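Local coordinates for hypothetical protein (Mesorhizobium loti, PDB 2O2X) that removes the C-7 phosphate of D-glycero-beta-D-manno-heptose 1,7-bisphosphate, using magnesium, on the pathway to ADP-L-glycero-beta-D-manno-heptose, at residues I73-R86 with F111-V125. Residues are numbered along the deposited sequence; the frame is centred on the assembly and turned at random.
Sequences IPVVVVTNQSGIAR and FVDMVLACAYHEAGV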
loop_
_atom_site.group_PDB
_atom_site.type_symbol
_atom_site.label_atom_id
_atom_site.label_comp_id
_atom_site.label_asym_id
_atom_site.label_seq_id
_atom_site.Cartn_x
_atom_site.Cartn_y
_atom_site.Cartn_z
ATOM N N ILE A 73 -2.092 1.798 14.448
ATOM C CA ILE A 73 -2.587 2.335 13.178
ATOM C C ILE A 73 -2.590 1.202 12.150
ATOM O O ILE A 73 -1.548 0.566 11.972
ATOM C CB ILE A 73 -1.635 3.498 12.715
ATOM C CG1 ILE A 73 -1.803 4.677 13.690
ATOM C CG2 ILE A 73 -1.843 3.931 11.273
ATOM C CD1 ILE A 73 -3.253 5.045 13.926
ATOM N N PRO A 74 -3.748 0.929 11.510
ATOM C CA PRO A 74 -3.720 -0.146 10.516
ATOM C C PRO A 74 -2.782 0.178 9.342
ATOM O O PRO A 74 -2.716 1.340 8.883
ATOM C CB PRO A 74 -5.169 -0.231 10.031
ATOM C CG PRO A 74 -5.770 1.033 10.415
ATOM C CD PRO A 74 -5.079 1.553 11.603
ATOM N N VAL A 75 -2.081 -0.851 8.879
ATOM C CA VAL A 75 -1.214 -0.767 7.714
ATOM C C VAL A 75 -1.878 -1.485 6.560
ATOM O O VAL A 75 -2.204 -2.666 6.645
ATOM C CB VAL A 75 0.173 -1.347 8.016
ATOM C CG1 VAL A 75 1.040 -1.323 6.762
ATOM C CG2 VAL A 75 0.859 -0.594 9.199
ATOM N N VAL A 76 -2.133 -0.745 5.485
ATOM C CA VAL A 76 -2.910 -1.222 4.356
ATOM C C VAL A 76 -2.065 -1.199 3.097
ATOM O O VAL A 76 -1.597 -0.145 2.665
ATOM C CB VAL A 76 -4.193 -0.392 4.143
ATOM C CG1 VAL A 76 -4.983 -0.909 2.968
ATOM C CG2 VAL A 76 -5.055 -0.379 5.424
ATOM N N VAL A 77 -1.845 -2.389 2.524
ATOM C CA VAL A 77 -1.067 -2.518 1.281
ATOM C C VAL A 77 -2.015 -2.301 0.123
ATOM O O VAL A 77 -3.056 -2.948 0.061
ATOM C CB VAL A 77 -0.391 -3.885 1.184
ATOM C CG1 VAL A 77 0.361 -4.013 -0.160
ATOM C CG2 VAL A 77 0.578 -4.092 2.364
ATOM N N VAL A 78 -1.675 -1.402 -0.784
ATOM C CA VAL A 78 -2.510 -1.106 -1.975
ATOM C C VAL A 78 -1.583 -1.199 -3.187
ATOM O O VAL A 78 -0.652 -0.412 -3.346
ATOM C CB VAL A 78 -3.237 0.268 -1.913
ATOM C CG1 VAL A 78 -4.357 0.202 -0.922
ATOM C CG2 VAL A 78 -2.272 1.417 -1.565
ATOM N N THR A 79 -1.794 -2.209 -4.021
ATOM C CA THR A 79 -0.794 -2.550 -5.057
ATOM C C THR A 79 -1.474 -2.794 -6.398
ATOM O O THR A 79 -2.441 -3.548 -6.477
ATOM C CB THR A 79 0.079 -3.771 -4.644
ATOM O OG1 THR A 79 0.968 -4.147 -5.700
ATOM C CG2 THR A 79 -0.728 -4.986 -4.275
ATOM N N ASN A 80 -0.945 -2.182 -7.455
ATOM C CA ASN A 80 -1.317 -2.522 -8.818
ATOM C C ASN A 80 -0.442 -3.708 -9.247
ATOM O O ASN A 80 0.776 -3.714 -9.086
ATOM C CB ASN A 80 -1.042 -1.396 -9.819
ATOM C CG ASN A 80 -1.973 -0.162 -9.693
ATOM O OD1 ASN A 80 -3.009 -0.184 -9.021
ATOM N ND2 ASN A 80 -1.609 0.921 -10.407
ATOM N N GLN A 81 -1.085 -4.729 -9.793
ATOM C CA GLN A 81 -0.448 -5.930 -10.299
ATOM C C GLN A 81 -0.799 -6.131 -11.766
ATOM O O GLN A 81 -1.457 -7.125 -12.152
ATOM C CB GLN A 81 -0.865 -7.121 -9.424
ATOM C CG GLN A 81 -0.353 -7.027 -7.980
ATOM C CD GLN A 81 1.121 -7.324 -7.863
ATOM O OE1 GLN A 81 1.627 -8.284 -8.469
ATOM N NE2 GLN A 81 1.831 -6.522 -7.071
ATOM N N SER A 82 -0.352 -5.204 -12.607
ATOM C CA SER A 82 -0.708 -5.229 -14.030
ATOM C C SER A 82 -0.178 -6.445 -14.750
ATOM O O SER A 82 -0.713 -6.806 -15.796
ATOM C CB SER A 82 -0.195 -3.979 -14.736
ATOM O OG SER A 82 1.219 -4.008 -14.848
ATOM N N GLY A 83 0.840 -7.100 -14.206
ATOM C CA GLY A 83 1.386 -8.286 -14.848
ATOM C C GLY A 83 0.334 -9.362 -15.010
ATOM O O GLY A 83 0.448 -10.204 -15.895
ATOM N N ILE A 84 -0.693 -9.358 -14.150
ATOM C CA ILE A 84 -1.775 -10.325 -14.240
ATOM C C ILE A 84 -2.595 -10.100 -15.506
ATOM O O ILE A 84 -2.813 -11.042 -16.257
ATOM C CB ILE A 84 -2.636 -10.329 -12.930
ATOM C CG1 ILE A 84 -1.750 -10.783 -11.767
ATOM C CG2 ILE A 84 -3.836 -11.250 -13.072
ATOM C CD1 ILE A 84 -2.369 -10.683 -10.401
ATOM N N ALA A 85 -3.010 -8.871 -15.777
ATOM C CA ALA A 85 -3.724 -8.570 -17.015
ATOM C C ALA A 85 -2.886 -8.856 -18.250
ATOM O O ALA A 85 -3.431 -9.173 -19.326
ATOM C CB ALA A 85 -4.184 -7.136 -17.040
ATOM N N ARG A 86 -1.581 -8.680 -18.106
ATOM C CA ARG A 86 -0.642 -8.830 -19.229
ATOM C C ARG A 86 -0.193 -10.264 -19.461
ATOM O O ARG A 86 0.550 -10.543 -20.394
ATOM C CB ARG A 86 0.540 -7.921 -18.995
ATOM C CG ARG A 86 0.093 -6.480 -18.884
ATOM C CD ARG A 86 1.145 -5.571 -18.367
ATOM N NE ARG A 86 1.894 -5.001 -19.462
ATOM C CZ ARG A 86 2.496 -3.819 -19.399
ATOM N NH1 ARG A 86 2.460 -3.088 -18.278
ATOM N NH2 ARG A 86 3.140 -3.377 -20.460
ATOM N N PHE A 111 4.037 -6.287 10.731
ATOM C CA PHE A 111 2.886 -6.855 10.051
ATOM C C PHE A 111 2.058 -5.797 9.337
ATOM O O PHE A 111 2.208 -4.593 9.558
ATOM C CB PHE A 111 2.002 -7.616 11.046
ATOM C CG PHE A 111 1.824 -6.918 12.318
ATOM C CD1 PHE A 111 0.900 -5.906 12.449
ATOM C CD2 PHE A 111 2.619 -7.233 13.418
ATOM C CE1 PHE A 111 0.737 -5.228 13.664
ATOM C CE2 PHE A 111 2.456 -6.570 14.622
ATOM C CZ PHE A 111 1.519 -5.568 14.747
ATOM N N VAL A 112 1.176 -6.289 8.474
ATOM C CA VAL A 112 0.174 -5.443 7.849
ATOM C C VAL A 112 -1.211 -5.981 8.218
ATOM O O VAL A 112 -1.346 -7.073 8.799
ATOM C CB VAL A 112 0.344 -5.351 6.331
ATOM C CG1 VAL A 112 1.799 -5.000 5.948
ATOM C CG2 VAL A 112 -0.088 -6.597 5.629
ATOM N N ASP A 113 -2.232 -5.191 7.906
ATOM C CA ASP A 113 -3.616 -5.456 8.338
ATOM C C ASP A 113 -4.618 -5.666 7.210
ATOM O O ASP A 113 -5.709 -6.200 7.416
ATOM C CB ASP A 113 -4.032 -4.332 9.252
ATOM C CG ASP A 113 -3.110 -4.228 10.444
ATOM O OD1 ASP A 113 -3.136 -5.205 11.261
ATOM O OD2 ASP A 113 -2.320 -3.254 10.533
HETATM N N MSE A 114 -4.257 -5.263 5.996
HETATM C CA MSE A 114 -5.131 -5.502 4.852
HETATM C C MSE A 114 -4.276 -5.416 3.589
HETATM O O MSE A 114 -3.315 -4.626 3.532
HETATM C CB MSE A 114 -6.263 -4.486 4.816
HETATM C CG MSE A 114 -7.250 -4.685 3.702
HETATM SE SE MSE A 114 -8.826 -3.576 3.772
HETATM C CE MSE A 114 -9.797 -4.567 5.105
ATOM N N VAL A 115 -4.616 -6.235 2.602
ATOM C CA VAL A 115 -4.002 -6.155 1.261
ATOM C C VAL A 115 -5.088 -5.983 0.209
ATOM O O VAL A 115 -6.026 -6.794 0.164
ATOM C CB VAL A 115 -3.199 -7.434 0.938
ATOM C CG1 VAL A 115 -2.640 -7.398 -0.496
ATOM C CG2 VAL A 115 -2.068 -7.632 1.950
ATOM N N LEU A 116 -4.961 -4.957 -0.633
ATOM C CA LEU A 116 -5.781 -4.787 -1.830
ATOM C C LEU A 116 -4.876 -4.767 -3.045
ATOM O O LEU A 116 -3.787 -4.185 -3.014
ATOM C CB LEU A 116 -6.654 -3.543 -1.800
ATOM C CG LEU A 116 -7.529 -3.412 -0.545
ATOM C CD1 LEU A 116 -6.848 -2.602 0.528
ATOM C CD2 LEU A 116 -8.835 -2.680 -0.875
ATOM N N ALA A 117 -5.299 -5.440 -4.105
ATOM C CA ALA A 117 -4.544 -5.485 -5.336
ATOM C C ALA A 117 -5.460 -5.417 -6.543
ATOM O O ALA A 117 -6.589 -5.955 -6.525
ATOM C CB ALA A 117 -3.700 -6.748 -5.405
ATOM N N CYS A 118 -4.988 -4.739 -7.570
ATOM C CA CYS A 118 -5.748 -4.504 -8.808
ATOM C C CYS A 118 -4.949 -4.957 -10.014
ATOM O O CYS A 118 -3.863 -4.439 -10.259
ATOM C CB CYS A 118 -6.105 -3.049 -8.954
ATOM S SG CYS A 118 -7.156 -2.800 -10.440
ATOM N N ALA A 119 -5.507 -5.904 -10.779
ATOM C CA ALA A 119 -4.830 -6.503 -11.943
ATOM C C ALA A 119 -5.054 -5.746 -13.243
ATOM O O ALA A 119 -4.282 -5.918 -14.190
ATOM C CB ALA A 119 -5.281 -7.919 -12.119
ATOM N N TYR A 120 -6.128 -4.974 -13.323
ATOM C CA TYR A 120 -6.571 -4.414 -14.599
ATOM C C TYR A 120 -5.560 -3.445 -15.198
ATOM O O TYR A 120 -5.008 -2.580 -14.499
ATOM C CB TYR A 120 -7.879 -3.667 -14.407
ATOM C CG TYR A 120 -9.041 -4.516 -13.914
ATOM C CD1 TYR A 120 -9.463 -5.639 -14.618
ATOM C CD2 TYR A 120 -9.746 -4.173 -12.764
ATOM C CE1 TYR A 120 -10.559 -6.416 -14.168
ATOM C CE2 TYR A 120 -10.841 -4.938 -12.316
ATOM C CZ TYR A 120 -11.233 -6.042 -13.025
ATOM O OH TYR A 120 -12.300 -6.797 -12.569
ATOM N N HIS A 121 -5.317 -3.550 -16.502
ATOM C CA HIS A 121 -4.395 -2.636 -17.163
ATOM C C HIS A 121 -4.735 -2.511 -18.633
ATOM O O HIS A 121 -5.076 -3.507 -19.266
ATOM C CB HIS A 121 -2.960 -3.146 -16.982
ATOM C CG HIS A 121 -1.889 -2.191 -17.425
ATOM N ND1 HIS A 121 -1.436 -2.114 -18.729
ATOM C CD2 HIS A 121 -1.158 -1.296 -16.720
ATOM C CE1 HIS A 121 -0.484 -1.196 -18.804
ATOM N NE2 HIS A 121 -0.289 -0.691 -17.597
ATOM N N GLU A 122 -4.529 -1.314 -19.171
ATOM C CA GLU A 122 -4.845 -0.992 -20.594
ATOM C C GLU A 122 -4.111 -1.858 -21.606
ATOM O O GLU A 122 -4.645 -2.115 -22.702
ATOM C CB GLU A 122 -4.557 0.481 -20.877
ATOM C CG GLU A 122 -3.116 0.901 -20.750
ATOM C CD GLU A 122 -2.323 0.786 -22.035
ATOM O OE1 GLU A 122 -2.927 0.651 -23.132
ATOM O OE2 GLU A 122 -1.073 0.856 -21.942
ATOM N N ALA A 123 -2.903 -2.302 -21.257
ATOM C CA ALA A 123 -2.077 -3.105 -22.141
ATOM C C ALA A 123 -2.240 -4.589 -21.925
ATOM O O ALA A 123 -1.452 -5.404 -22.399
ATOM C CB ALA A 123 -0.605 -2.702 -21.999
ATOM N N GLY A 124 -3.296 -4.978 -21.220
ATOM C CA GLY A 124 -3.551 -6.343 -20.966
ATOM C C GLY A 124 -4.012 -7.034 -22.218
ATOM O O GLY A 124 -4.220 -6.419 -23.276
ATOM N N VAL A 125 -4.161 -8.317 -22.103
ATOM C CA VAL A 125 -4.789 -9.046 -23.183
ATOM C C VAL A 125 -5.912 -9.870 -22.608
ATOM O O VAL A 125 -5.741 -10.642 -21.686
ATOM C CB VAL A 125 -3.792 -9.859 -24.010
ATOM C CG1 VAL A 125 -3.030 -10.866 -23.156
ATOM C CG2 VAL A 125 -4.515 -10.522 -25.192
HETATM O O HOH W 1 -0.797 -2.011 12.432
HETATM O O HOH W 2 1.192 -6.218 -22.184
#
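Val-77 and Val-115 pair across two parallel strands, 75-80 and 114-118. Val-77 N donates to Met-114 O, and Val-77 O accepts a nearly straight bond of 2.9 Å from Leu-116 N. The ladder continues through Thr-79 to Gln-81 N, which reaches Cys-118 O from above the carbonyl plane. Packing is tight on both faces. On one, Leu-116 CD1 comes within 3.5 Å of Val-76 CG1 and also touches Val-78 CG1; helix 141-150 covers this face. On the other, Val-112 CG1 meets Val-75 CG1 and Val-77 CG2, and Thr-79 CG2 rests 3.6 Å from Ala-117 CB. At the start of the ladder, Asp-113 OD2 accepts a hydrogen bond from Val-75 N through its anti lone pair, at 2.9 Å. A water donates to the same oxygen and to Ile-73 O, while OD1 forms a salt bridge with Arg-25.

The two strands belong to the Rossmann-like core of a HAD phosphatase. The chain links them by the right-handed crossover usual in this fold, through helix 91-107. Near the C-terminal end of strand 75-80 sits Thr-79, which by similarity stabilises the phosphoryl group. With OG1 anti to the backbone N (chi1 176°), CG2 is the branch turned to Ala-117, and OG1 accepts a bond from Gln-81 NE2 at 2.9 Å. The same NE2 also bonds Asp-39, the predicted proton donor.

Beyond the strands the contact loosens and nears solvent. Ile-84 CB still packs on Ala-119 CB. Farther out, the Arg-86 guanidinium lies flat on the His-121 ring, centres 4.5 Å apart and planes at 19°, with NH1 over the ring near its rim. A bend at chi3 (92°) turns the guanidinium out of the line of its chain. Ala-123 N donates to His-121 ND1 and helps fix the ring. A water links Arg-86 NE to Ala-123 O, and Val-125 N bonds Ala-85 O at 3.0 Å.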